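Local coordinates for protein member of DUF4221 family (Bacteroides vulgatus, PDB 3S9J) that is of unknown function but folds as a six-bladed beta-propeller of the DUF4221 family, with sodium ions bound in the crystal, at residues A[43-48]-A[80-85]; A[50-55]-A[70-75]; A[76-81]-A[110-115]. All blocks are in the same frame, centred on the assembly; numbering follows the deposited sequence. Where two conformers were deposited one is given.

Contact 1 of 3, residues A[43-48]-A[80-85]. With FMT (formic acid), chain J.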
# COMPACT_ATOMS: atom_id res chain seq x y z
N HIS A 43 -1.43 -3.73 -13.17
CA HIS A 43 -1.07 -2.35 -13.45
C HIS A 43 0.26 -2.11 -12.73
O HIS A 43 0.33 -2.24 -11.51
CB HIS A 43 -2.13 -1.44 -12.87
CG HIS A 43 -1.79 0.02 -12.87
ND1 HIS A 43 -2.42 0.92 -13.71
CD2 HIS A 43 -0.92 0.75 -12.12
CE1 HIS A 43 -1.93 2.13 -13.50
NE2 HIS A 43 -1.04 2.07 -12.52
N PHE A 44 1.31 -1.74 -13.45
CA PHE A 44 2.63 -1.63 -12.85
C PHE A 44 3.21 -0.28 -13.22
O PHE A 44 3.67 -0.08 -14.34
CB PHE A 44 3.48 -2.78 -13.38
CG PHE A 44 4.89 -2.89 -12.81
CD1 PHE A 44 5.95 -2.18 -13.38
CD2 PHE A 44 5.16 -3.78 -11.78
CE1 PHE A 44 7.26 -2.35 -12.90
CE2 PHE A 44 6.48 -3.94 -11.31
CZ PHE A 44 7.52 -3.23 -11.89
N GLU A 45 3.16 0.66 -12.28
CA GLU A 45 3.71 1.98 -12.52
C GLU A 45 5.21 1.85 -12.67
O GLU A 45 5.86 1.35 -11.79
CB GLU A 45 3.39 2.95 -11.41
CG GLU A 45 3.88 4.36 -11.72
CD GLU A 45 3.53 5.32 -10.61
OE1 GLU A 45 2.33 5.40 -10.28
OE2 GLU A 45 4.44 5.97 -10.08
N ASN A 46 5.75 2.31 -13.77
CA ASN A 46 7.19 2.10 -14.09
C ASN A 46 7.86 3.46 -14.12
O ASN A 46 8.22 3.98 -15.19
CB ASN A 46 7.25 1.37 -15.44
CG ASN A 46 8.65 1.05 -15.90
OD1 ASN A 46 9.50 0.61 -15.10
ND2 ASN A 46 8.91 1.24 -17.21
N THR A 47 7.99 4.05 -12.93
CA THR A 47 8.52 5.41 -12.79
C THR A 47 9.80 5.45 -11.98
O THR A 47 10.30 6.54 -11.64
CB THR A 47 7.47 6.34 -12.13
OG1 THR A 47 7.01 5.72 -10.93
CG2 THR A 47 6.30 6.60 -13.11
N GLN A 48 10.35 4.28 -11.64
CA GLN A 48 11.63 4.26 -10.91
C GLN A 48 12.78 4.66 -11.82
O GLN A 48 12.74 4.48 -13.04
CB GLN A 48 11.92 2.91 -10.29
CG GLN A 48 10.95 2.52 -9.20
CD GLN A 48 11.01 3.42 -7.99
OE1 GLN A 48 9.99 3.93 -7.53
NE2 GLN A 48 12.16 3.64 -7.52
N ALA A 80 5.03 15.09 -12.41
CA ALA A 80 5.50 14.49 -11.15
C ALA A 80 4.70 13.29 -10.64
O ALA A 80 4.34 13.22 -9.45
CB ALA A 80 5.59 15.55 -10.06
N VAL A 81 4.47 12.34 -11.53
CA VAL A 81 3.76 11.13 -11.19
C VAL A 81 4.49 10.28 -10.16
O VAL A 81 5.70 9.98 -10.29
CB VAL A 81 3.51 10.25 -12.43
CG1 VAL A 81 2.86 8.90 -12.03
CG2 VAL A 81 2.70 11.01 -13.45
N PHE A 82 3.76 9.97 -9.12
CA PHE A 82 4.16 8.99 -8.13
C PHE A 82 2.92 8.43 -7.45
O PHE A 82 2.36 8.95 -6.48
CB PHE A 82 5.23 9.48 -7.15
CG PHE A 82 6.24 8.42 -6.87
CD1 PHE A 82 6.90 7.81 -7.93
CD2 PHE A 82 6.50 7.98 -5.59
CE1 PHE A 82 7.81 6.80 -7.73
CE2 PHE A 82 7.44 6.99 -5.38
CZ PHE A 82 8.08 6.39 -6.48
N GLY A 83 2.46 7.35 -8.05
CA GLY A 83 1.25 6.68 -7.67
C GLY A 83 0.26 6.74 -8.83
O GLY A 83 0.01 7.81 -9.41
N SER A 84 -0.34 5.60 -9.14
CA SER A 84 -1.28 5.49 -10.24
C SER A 84 -2.13 4.26 -10.05
O SER A 84 -1.66 3.24 -9.51
CB SER A 84 -0.57 5.49 -11.60
OG SER A 84 0.36 4.42 -11.67
N ARG A 85 -3.40 4.34 -10.46
CA ARG A 85 -4.32 3.27 -10.18
C ARG A 85 -5.34 3.07 -11.27
O ARG A 85 -5.90 4.05 -11.79
CB ARG A 85 -5.05 3.59 -8.86
CG ARG A 85 -5.93 4.79 -8.94
CD ARG A 85 -6.53 5.20 -7.61
NE ARG A 85 -7.23 4.17 -6.89
CZ ARG A 85 -8.44 3.68 -7.16
NH1 ARG A 85 -9.16 4.04 -8.23
NH2 ARG A 85 -8.95 2.79 -6.33
C FMT J . -11.77 1.49 -8.25
O1 FMT J . -11.02 1.12 -7.33
O2 FMT J . -11.55 2.48 -8.95
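The His43 ring has the backbone of Arg85 over one face, its CA 4.1 Å above the plane and displaced from the ring centre, while at its edge Ser84 OG lies in the plane. There His43 NE2 donates to Ser84 OG at 2.9 Å, an almost straight bond of 171°. In the modelled conformer of Phe82, Gln48 OE1 sits at the ring edge, 3.3 Å from Phe82 CZ, and Thr47 OG1 comes up obliquely near CE1; the ring has a second position, so both contacts are tentative. The third flat group, the Arg85 guanidinium, holds a formic acid, probably from the crystallisation liquor, edge-on by two bonds: Arg85 NH1 to formic acid O2 at 2.9 Å and Arg85 NH2 to formic acid O1 at 2.8 Å.

Glu45 ties the middle together. With CG anti to the backbone N (chi1 -176°) and chi2 also extended, its carboxylate is carried straight to the loop at Gly83. Glu45 OE2 accepts twice, from Gly83 N on its syn lone pair at 3.2 Å and from Thr47 OG1 on its anti lone pair at 2.7 Å, a pairing that fixes the rotation of the group. Ser84 OG in turn donates to Glu45 OE1, an oxygen whose modelled position is doubtful. His43, Ser84 and, less certainly, Glu45 thus line up as a buried polar chain between two propeller blades.

Strand 39-46 is an inner strand of its sheet, lying between strands 31-36 and 53-58, whereas strand 84-86 is the first of the next. Ser30 OG bonds to Ser84 N, and Ile54 of strand 53-58 and Val95 of strand 93-97 pack against the Ser84 side chain.

Contact 2 of 3, residues A[50-55]-A[70-75]; sequences SLYDIV and LHKTGP. With NA (sodium ion), chain D; FMT (formic acid), chain N.
Tyr52 and Leu70 meet at a sodium ion, which takes the carbonyl oxygen of each: Tyr52 O at 2.4 Å and Leu70 O at 2.3 Å. Four waters complete six ligands, and the ion pulls the two carbonyls to within a distance they would otherwise probably avoid. One of these waters also accepts from Leu70 N, so Leu70 holds the site directly by its carbonyl and through that water by its N-H.

Tyr52 CG lies anti to the backbone N (chi1 -156°), swinging the ring toward 70-75; chi2 of 70° then presents a face to Lys72 and the edge to Leu70 O. Lys72 CE lies over that face, 3.6 Å from the centroid and 15° off the normal, as a CH-pi contact. The ammonium goes further out, Lys72 NZ at 4.0 Å from the Tyr52 centroid in an off-centre cation-pi contact, and it also donates to Pro79 O. Tyr52 CD2 packs on Leu70 CB at 3.8 Å, the two side chains roughly perpendicular, while Leu70 CD1 reaches past Asp53 CA to Ile54 CG1.

Further out, Tyr52 OH is held by Leu78 O and Val81 N, and Asp53 by Asn46 and a salt bridge to Arg67. An alanine in place of Tyr52 would keep the metal-binding carbonyl but is likely to deprive Lys72 of its aromatic face and leave Leu78 O and Val81 N without their hydroxyl mate.

Tyr52 and Asp53 both face Asn46, a classic beta bulge at the start of strand 53-58; the sodium thus bridges this bulge and the loop leaving strand 63-69 of the same propeller blade.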
# COMPACT_ATOMS: atom_id res chain seq x y z
N SER A 50 15.21 6.20 -14.33
CA SER A 50 15.00 7.08 -15.47
C SER A 50 13.71 6.76 -16.23
O SER A 50 13.39 7.40 -17.20
CB SER A 50 16.20 6.97 -16.43
OG SER A 50 16.29 5.66 -16.95
N LEU A 51 13.01 5.72 -15.80
CA LEU A 51 11.82 5.27 -16.51
C LEU A 51 10.62 6.12 -16.14
O LEU A 51 10.55 6.66 -15.05
CB LEU A 51 11.51 3.81 -16.18
CG LEU A 51 12.67 2.89 -16.58
CD1 LEU A 51 12.46 1.57 -16.02
CD2 LEU A 51 12.84 2.85 -18.11
N TYR A 52 9.68 6.24 -17.06
CA TYR A 52 8.48 7.05 -16.80
C TYR A 52 7.31 6.66 -17.69
O TYR A 52 6.97 7.34 -18.66
CB TYR A 52 8.83 8.52 -16.97
CG TYR A 52 7.95 9.50 -16.22
CD1 TYR A 52 8.00 9.59 -14.85
CD2 TYR A 52 7.09 10.36 -16.91
CE1 TYR A 52 7.23 10.54 -14.16
CE2 TYR A 52 6.30 11.29 -16.21
CZ TYR A 52 6.41 11.39 -14.84
OH TYR A 52 5.69 12.36 -14.17
N ASP A 53 6.68 5.54 -17.34
CA ASP A 53 5.48 5.06 -17.99
C ASP A 53 4.75 4.07 -17.09
O ASP A 53 5.13 3.87 -15.95
CB ASP A 53 5.78 4.49 -19.39
CG ASP A 53 6.73 3.28 -19.40
OD1 ASP A 53 6.77 2.50 -18.42
OD2 ASP A 53 7.45 3.12 -20.44
N ILE A 54 3.66 3.51 -17.61
CA ILE A 54 2.97 2.46 -16.92
C ILE A 54 2.99 1.23 -17.81
O ILE A 54 2.67 1.30 -19.00
CB ILE A 54 1.51 2.86 -16.60
CG1 ILE A 54 1.48 4.04 -15.62
CG2 ILE A 54 0.70 1.67 -16.02
CD1 ILE A 54 0.12 4.77 -15.61
N VAL A 55 3.35 0.09 -17.22
CA VAL A 55 3.31 -1.18 -17.91
C VAL A 55 2.14 -1.99 -17.37
O VAL A 55 1.91 -2.05 -16.16
CB VAL A 55 4.62 -1.94 -17.71
CG1 VAL A 55 4.56 -3.39 -18.21
CG2 VAL A 55 5.76 -1.15 -18.36
N LEU A 70 3.76 8.05 -20.49
CA LEU A 70 3.58 9.22 -19.63
C LEU A 70 4.55 10.28 -20.11
O LEU A 70 5.74 10.00 -20.24
CB LEU A 70 3.86 8.87 -18.16
CG LEU A 70 2.97 7.87 -17.44
CD1 LEU A 70 3.50 7.59 -16.01
CD2 LEU A 70 1.48 8.35 -17.46
N HIS A 71 4.04 11.47 -20.43
CA HIS A 71 4.87 12.57 -20.91
C HIS A 71 5.06 13.59 -19.81
O HIS A 71 4.13 13.82 -19.03
CB HIS A 71 4.18 13.24 -22.10
CG HIS A 71 3.87 12.30 -23.22
ND1 HIS A 71 4.83 11.89 -24.12
CD2 HIS A 71 2.73 11.67 -23.56
CE1 HIS A 71 4.27 11.05 -24.99
NE2 HIS A 71 3.00 10.91 -24.68
N LYS A 72 6.26 14.15 -19.71
CA LYS A 72 6.56 15.13 -18.67
C LYS A 72 6.05 16.51 -19.05
O LYS A 72 5.67 17.29 -18.18
CB LYS A 72 8.08 15.20 -18.43
CG LYS A 72 8.64 14.10 -17.61
CD LYS A 72 8.55 14.41 -16.15
CE LYS A 72 9.21 13.35 -15.30
NZ LYS A 72 8.95 13.57 -13.85
N THR A 73 6.03 16.81 -20.36
CA THR A 73 5.69 18.13 -20.86
C THR A 73 4.72 18.03 -22.00
O THR A 73 4.43 16.94 -22.50
CB THR A 73 6.97 18.89 -21.31
OG1 THR A 73 7.52 18.25 -22.46
CG2 THR A 73 8.02 18.86 -20.22
N GLY A 74 4.17 19.17 -22.38
CA GLY A 74 3.26 19.23 -23.51
C GLY A 74 1.81 19.22 -23.07
O GLY A 74 1.50 19.36 -21.89
N PRO A 75 0.90 19.06 -24.02
CA PRO A 75 -0.52 19.11 -23.65
C PRO A 75 -0.97 17.95 -22.74
O PRO A 75 -1.98 18.07 -22.03
CB PRO A 75 -1.24 19.06 -25.01
CG PRO A 75 -0.25 18.60 -26.00
CD PRO A 75 1.12 18.79 -25.45
NA NA D . 7.60 8.71 -20.47
C FMT N . 9.47 21.48 -22.64
O1 FMT N . 10.03 20.41 -22.95
O2 FMT N . 10.03 22.59 -22.73
O HOH W 1 6.42 7.34 -21.98
O HOH W 2 9.62 7.46 -20.77
O HOH W 3 9.12 10.64 -19.94
O HOH W 4 8.06 9.69 -22.75

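Contact 3 of 3, residues A[76-81]-A[110-115]; sequences NGLPAV and GEIIRN
Asn76 lays its side-chain amide alongside Glu111, the two pointing the same way with amide and carboxylate planes only 19° apart. Its OD1 touches Glu111 CA at 3.4 Å and then accepts from Ile112 N at 2.8 Å. This bond is fairly straight at the hydrogen, yet the donor comes from above the carbonyl plane, 42° out of it, and not along a lone pair. With chi1 at -66°, CG lies beside the backbone N of Asn76 and anti to its carbonyl carbon, a setting that carries OD1 across to the backbone N-H of Ile112. A water donates to the same oxygen and to Ile112 O, so OD1 takes two donors.

Here the loop after strand 63-69, on its way to the next propeller blade, runs against the outermost strand of that blade, 112-117. The blade begins with strand 84-86, so the connection meets the blade's last strand before the chain builds its first. Close by, Ile113 and Arg114 both face Ser105, a classic beta bulge in the strand.

Ile112 supplies the apolar part: its CD1 rests against Leu78 CD2 at 3.8 Å, the two side chains running antiparallel alongside one another. Ile112 CD1 also lies close to Gly77 O, at 3.3 Å. Leu78 also touches Ser104 of strand 102-106 and Gln97 of strand 93-97. Water carries the remaining polar links: one molecule joins Asn76 O to Gly110 O, and two more reach from Gly77 O to the Asn115 side chain, one donating to OD1 and the other accepting from ND2 at 3.2 Å.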
# COMPACT_ATOMS: atom_id res chain seq x y z
N ASN A 76 -0.23 16.85 -22.76
CA ASN A 76 -0.50 15.72 -21.87
C ASN A 76 0.57 15.59 -20.79
O ASN A 76 0.77 14.52 -20.24
CB ASN A 76 -0.63 14.47 -22.71
CG ASN A 76 -1.84 14.52 -23.61
OD1 ASN A 76 -2.97 14.72 -23.13
ND2 ASN A 76 -1.63 14.41 -24.92
N GLY A 77 1.21 16.70 -20.46
CA GLY A 77 2.28 16.71 -19.49
C GLY A 77 1.86 16.39 -18.06
O GLY A 77 0.92 16.99 -17.52
N LEU A 78 2.55 15.40 -17.50
CA LEU A 78 2.40 14.97 -16.12
C LEU A 78 3.75 15.13 -15.48
O LEU A 78 4.58 14.20 -15.53
CB LEU A 78 1.96 13.53 -16.06
CG LEU A 78 0.67 13.18 -16.79
CD1 LEU A 78 0.63 11.68 -17.08
CD2 LEU A 78 -0.57 13.60 -16.00
N PRO A 79 4.00 16.29 -14.83
CA PRO A 79 5.33 16.60 -14.32
C PRO A 79 5.88 15.71 -13.23
O PRO A 79 7.10 15.60 -13.11
CB PRO A 79 5.17 18.04 -13.77
CG PRO A 79 4.04 18.61 -14.49
CD PRO A 79 3.09 17.45 -14.70
N ALA A 80 5.03 15.09 -12.41
CA ALA A 80 5.50 14.49 -11.15
C ALA A 80 4.70 13.29 -10.64
O ALA A 80 4.34 13.22 -9.45
CB ALA A 80 5.59 15.55 -10.06
N VAL A 81 4.47 12.34 -11.53
CA VAL A 81 3.76 11.13 -11.19
C VAL A 81 4.49 10.28 -10.16
O VAL A 81 5.70 9.98 -10.29
CB VAL A 81 3.51 10.25 -12.43
CG1 VAL A 81 2.86 8.90 -12.03
CG2 VAL A 81 2.70 11.01 -13.45
N GLY A 110 -2.29 7.44 -22.35
CA GLY A 110 -1.56 8.42 -21.56
C GLY A 110 -1.98 9.86 -21.76
O GLY A 110 -1.24 10.78 -21.36
N GLU A 111 -3.13 10.09 -22.40
CA GLU A 111 -3.63 11.44 -22.63
C GLU A 111 -4.39 11.92 -21.42
O GLU A 111 -5.14 11.17 -20.82
CB GLU A 111 -4.51 11.46 -23.87
CG GLU A 111 -3.72 11.04 -25.12
CD GLU A 111 -4.59 10.77 -26.32
OE1 GLU A 111 -5.80 10.50 -26.17
OE2 GLU A 111 -4.02 10.77 -27.43
N ILE A 112 -4.19 13.18 -21.07
CA ILE A 112 -4.88 13.75 -19.93
C ILE A 112 -6.36 13.97 -20.26
O ILE A 112 -6.73 14.50 -21.32
CB ILE A 112 -4.22 15.05 -19.43
CG1 ILE A 112 -2.83 14.74 -18.83
CG2 ILE A 112 -5.16 15.74 -18.39
CD1 ILE A 112 -2.05 15.98 -18.50
N ILE A 113 -7.19 13.48 -19.36
CA ILE A 113 -8.62 13.75 -19.35
C ILE A 113 -8.84 15.02 -18.53
O ILE A 113 -9.35 16.01 -19.06
CB ILE A 113 -9.40 12.55 -18.81
CG1 ILE A 113 -9.15 11.32 -19.73
CG2 ILE A 113 -10.92 12.85 -18.67
CD1 ILE A 113 -9.68 9.96 -19.17
N ARG A 114 -8.43 15.01 -17.26
CA ARG A 114 -8.48 16.20 -16.43
C ARG A 114 -7.36 16.28 -15.42
O ARG A 114 -6.90 15.28 -14.93
CB ARG A 114 -9.80 16.27 -15.70
CG ARG A 114 -10.92 16.63 -16.61
CD ARG A 114 -12.13 17.00 -15.86
NE ARG A 114 -11.87 17.99 -14.82
CZ ARG A 114 -12.82 18.40 -13.99
NH1 ARG A 114 -14.03 17.86 -14.11
NH2 ARG A 114 -12.57 19.29 -13.04
N ASN A 115 -6.93 17.52 -15.13
CA ASN A 115 -6.03 17.80 -14.00
C ASN A 115 -6.86 18.39 -12.87
O ASN A 115 -7.77 19.18 -13.13
CB ASN A 115 -4.99 18.83 -14.39
CG ASN A 115 -3.95 18.29 -15.33
OD1 ASN A 115 -3.43 17.18 -15.17
ND2 ASN A 115 -3.58 19.12 -16.31
O HOH W 5 1.17 11.81 -20.61
O HOH W 6 -5.44 15.56 -23.53
O HOH W 7 -0.59 17.11 -15.18
O HOH W 8 -0.93 19.06 -18.05

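The three contacts follow the chain from one propeller blade to the next: contact 1 pairs the blades, contact 2 closes the outer end of the first, and contact 3 lays the connecting loop on the second. Contacts 2 and 3, their centres 8 Å apart, are joined by Tyr52 OH to Leu78 O at 2.5 Å. Contact 1, centred 10 Å from contact 2, lies deeper, about 13 Å from the chain centre against 22 Å. Strands 39-46 and 53-58 couple it to contact 2, with Asn46 N to Asp53 O at 2.7 Å. Ala80 and Val81 belong to contacts 1 and 3. The sodium of contact 2 is about 8 Å from the nearest side-chain atoms of Thr47 and of Leu78.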